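Local atomic coordinates of putative isochorismatase (Streptomyces avermitilis, PDB entry 3KL2), a protein that is of unknown function but, as a member of the isochorismatase-like cysteine hydrolases, probably acts as a hydrolase. Residues T153-G158 / R178-T183. Numbering follows the deposited sequence.
Sequences TIVLGG and RVITLT
Ile154 and Leu156 exchange backbone hydrogen bonds with Arg178, Ile180 and Leu182 in parallel register (Ile154 opposite Val179, Leu156 opposite Thr181), a worked example of how two successive strands of a beta-alpha-beta unit, linked by helix 164-174, lie side by side in the sheet. The bonds run from Ile154 N to Arg178 O (3.1 Å), Ile180 N to Ile154 O (2.8 Å), Leu156 N to Ile180 O (2.7 Å) and Leu182 N to Leu156 O.

One polar side-chain link closes the starting end. Bent at chi3 (63°), Arg178 presents the edge of its guanidinium to Thr153, and NE (2.9 Å) and NH2 (3.2 Å) both donate to OG1, which lies in the guanidinium plane. NH2 also bonds to Glu20 O.

Apolar contacts occupy both faces. Ile180 CD1 touches Thr153 CG2 (3.9 Å) and Val155 CG2, while Val155 CG1 meets Leu182 CG (3.7 Å). On the other face Leu156 CD1 crosses Val179 CG1 (3.9 Å), and Met169 of the linking helix packs on both.

Within the central parallel sheet of this alpha/beta fold, the chemistry implies a buried, largely apolar contact between neighbouring strands: the ladder satisfies backbone groups that face each other, strand 26-31 bonds the far side of 153-158, and the charged group keeps to the partly exposed end.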
ATOM      1  N   THR A 153      13.110   0.624  12.912  1.00 22.27           N
ATOM      2  CA  THR A 153      13.464   1.998  13.227  1.00 22.08           C
ATOM      3  C   THR A 153      14.210   2.615  12.064  1.00 21.72           C
ATOM      4  O   THR A 153      15.313   2.186  11.768  1.00 22.43           O
ATOM      5  CB  THR A 153      14.409   2.084  14.467  1.00 22.25           C
ATOM      6  OG1 THR A 153      13.746   1.564  15.613  1.00 22.87           O
ATOM      7  CG2 THR A 153      14.805   3.524  14.750  1.00 21.08           C
ATOM      8  N   ILE A 154      13.652   3.657  11.454  1.00 20.67           N
ATOM      9  CA  ILE A 154      14.326   4.332  10.339  1.00 19.69           C
ATOM     10  C   ILE A 154      14.738   5.751  10.770  1.00 19.23           C
ATOM     11  O   ILE A 154      13.938   6.494  11.353  1.00 18.34           O
ATOM     12  CB  ILE A 154      13.442   4.341   9.018  1.00 20.23           C
ATOM     13  CG1 ILE A 154      12.103   5.061   9.214  1.00 20.76           C
ATOM     14  CG2 ILE A 154      13.116   2.935   8.598  1.00 17.72           C
ATOM     15  CD1 ILE A 154      11.144   5.054   7.930  1.00 21.18           C
ATOM     16  N   VAL A 155      16.010   6.090  10.515  1.00 18.75           N
ATOM     17  CA  VAL A 155      16.567   7.413  10.769  1.00 18.54           C
ATOM     18  C   VAL A 155      16.626   8.156   9.458  1.00 18.86           C
ATOM     19  O   VAL A 155      17.214   7.675   8.526  1.00 18.77           O
ATOM     20  CB  VAL A 155      18.000   7.319  11.338  1.00 18.36           C
ATOM     21  CG1 VAL A 155      18.534   8.686  11.576  1.00 16.82           C
ATOM     22  CG2 VAL A 155      18.027   6.460  12.612  1.00 17.60           C
ATOM     23  N   LEU A 156      15.998   9.322   9.379  1.00 20.11           N
ATOM     24  CA  LEU A 156      15.712   9.978   8.077  1.00 20.18           C
ATOM     25  C   LEU A 156      16.468  11.246   7.953  1.00 19.90           C
ATOM     26  O   LEU A 156      16.547  12.029   8.920  1.00 18.83           O
ATOM     27  CB  LEU A 156      14.266  10.390   7.958  1.00 20.39           C
ATOM     28  CG  LEU A 156      13.221   9.369   7.611  1.00 23.93           C
ATOM     29  CD1 LEU A 156      11.925  10.135   7.410  1.00 22.70           C
ATOM     30  CD2 LEU A 156      13.630   8.586   6.301  1.00 25.77           C
ATOM     31  N   GLY A 157      16.941  11.471   6.733  1.00 19.48           N
ATOM     32  CA  GLY A 157      17.623  12.670   6.362  1.00 19.49           C
ATOM     33  C   GLY A 157      17.393  12.925   4.890  1.00 19.82           C
ATOM     34  O   GLY A 157      16.978  12.005   4.167  1.00 19.77           O
ATOM     35  N   GLY A 158      17.657  14.183   4.469  1.00 19.39           N
ATOM     36  CA  GLY A 158      17.721  14.574   3.084  1.00 18.35           C
ATOM     37  C   GLY A 158      16.795  15.710   2.716  1.00 18.21           C
ATOM     38  O   GLY A 158      16.584  16.651   3.486  1.00 16.54           O
ATOM     39  N   ARG A 178       9.308   3.116  14.033  1.00 21.28           N
ATOM     40  CA  ARG A 178       9.774   4.184  14.857  1.00 21.92           C
ATOM     41  C   ARG A 178      10.612   5.083  13.932  1.00 22.22           C
ATOM     42  O   ARG A 178      11.763   4.747  13.596  1.00 22.98           O
ATOM     43  CB  ARG A 178      10.651   3.652  15.989  1.00 22.38           C
ATOM     44  CG  ARG A 178      11.271   4.799  16.757  1.00 24.30           C
ATOM     45  CD  ARG A 178      11.949   4.370  18.002  1.00 28.10           C
ATOM     46  NE  ARG A 178      13.075   3.475  17.753  1.00 29.82           N
ATOM     47  CZ  ARG A 178      14.062   3.283  18.614  1.00 30.40           C
ATOM     48  NH1 ARG A 178      14.043   3.912  19.777  1.00 32.12           N
ATOM     49  NH2 ARG A 178      15.070   2.480  18.321  1.00 29.29           N
ATOM     50  N   VAL A 179      10.023   6.187  13.485  1.00 21.41           N
ATOM     51  CA  VAL A 179      10.744   7.161  12.658  1.00 20.90           C
ATOM     52  C   VAL A 179      11.549   8.165  13.499  1.00 20.66           C
ATOM     53  O   VAL A 179      11.031   8.765  14.414  1.00 21.35           O
ATOM     54  CB  VAL A 179       9.761   7.944  11.780  1.00 20.49           C
ATOM     55  CG1 VAL A 179      10.512   8.756  10.758  1.00 18.03           C
ATOM     56  CG2 VAL A 179       8.758   6.954  11.116  1.00 18.51           C
ATOM     57  N   ILE A 180      12.807   8.348  13.175  1.00 20.69           N
ATOM     58  CA  ILE A 180      13.629   9.389  13.778  1.00 20.78           C
ATOM     59  C   ILE A 180      13.986  10.333  12.630  1.00 21.28           C
ATOM     60  O   ILE A 180      14.468   9.877  11.593  1.00 20.18           O
ATOM     61  CB  ILE A 180      14.910   8.801  14.364  1.00 20.68           C
ATOM     62  CG1 ILE A 180      14.603   7.974  15.602  1.00 21.33           C
ATOM     63  CG2 ILE A 180      15.910   9.887  14.728  1.00 20.66           C
ATOM     64  CD1 ILE A 180      15.755   7.067  15.970  1.00 21.18           C
ATOM     65  N   THR A 181      13.680  11.623  12.789  1.00 22.22           N
ATOM     66  CA  THR A 181      14.077  12.643  11.810  1.00 23.07           C
ATOM     67  C   THR A 181      15.282  13.384  12.330  1.00 22.93           C
ATOM     68  O   THR A 181      15.305  13.779  13.480  1.00 23.78           O
ATOM     69  CB  THR A 181      12.963  13.667  11.506  1.00 22.81           C
ATOM     70  OG1 THR A 181      12.433  14.187  12.732  1.00 24.59           O
ATOM     71  CG2 THR A 181      11.836  12.999  10.697  1.00 23.68           C
ATOM     72  N   LEU A 182      16.270  13.544  11.461  1.00 22.95           N
ATOM     73  CA  LEU A 182      17.492  14.223  11.742  1.00 22.83           C
ATOM     74  C   LEU A 182      17.278  15.701  11.433  1.00 23.37           C
ATOM     75  O   LEU A 182      17.379  16.135  10.250  1.00 23.87           O
ATOM     76  CB  LEU A 182      18.629  13.666  10.891  1.00 22.78           C
ATOM     77  CG  LEU A 182      19.178  12.264  11.231  1.00 23.79           C
ATOM     78  CD1 LEU A 182      19.963  11.704  10.079  1.00 23.04           C
ATOM     79  CD2 LEU A 182      20.052  12.316  12.473  1.00 22.88           C
ATOM     80  N   THR A 183      16.987  16.464  12.490  1.00 22.85           N
ATOM     81  CA  THR A 183      16.591  17.877  12.360  1.00 23.02           C
ATOM     82  C   THR A 183      17.659  18.732  11.692  1.00 22.82           C
ATOM     83  O   THR A 183      17.313  19.656  10.968  1.00 23.39           O
ATOM     84  CB  THR A 183      16.224  18.499  13.732  1.00 22.98           C
ATOM     85  OG1 THR A 183      17.347  18.392  14.636  1.00 22.18           O
ATOM     86  CG2 THR A 183      14.992  17.772  14.330  1.00 23.29           C
TER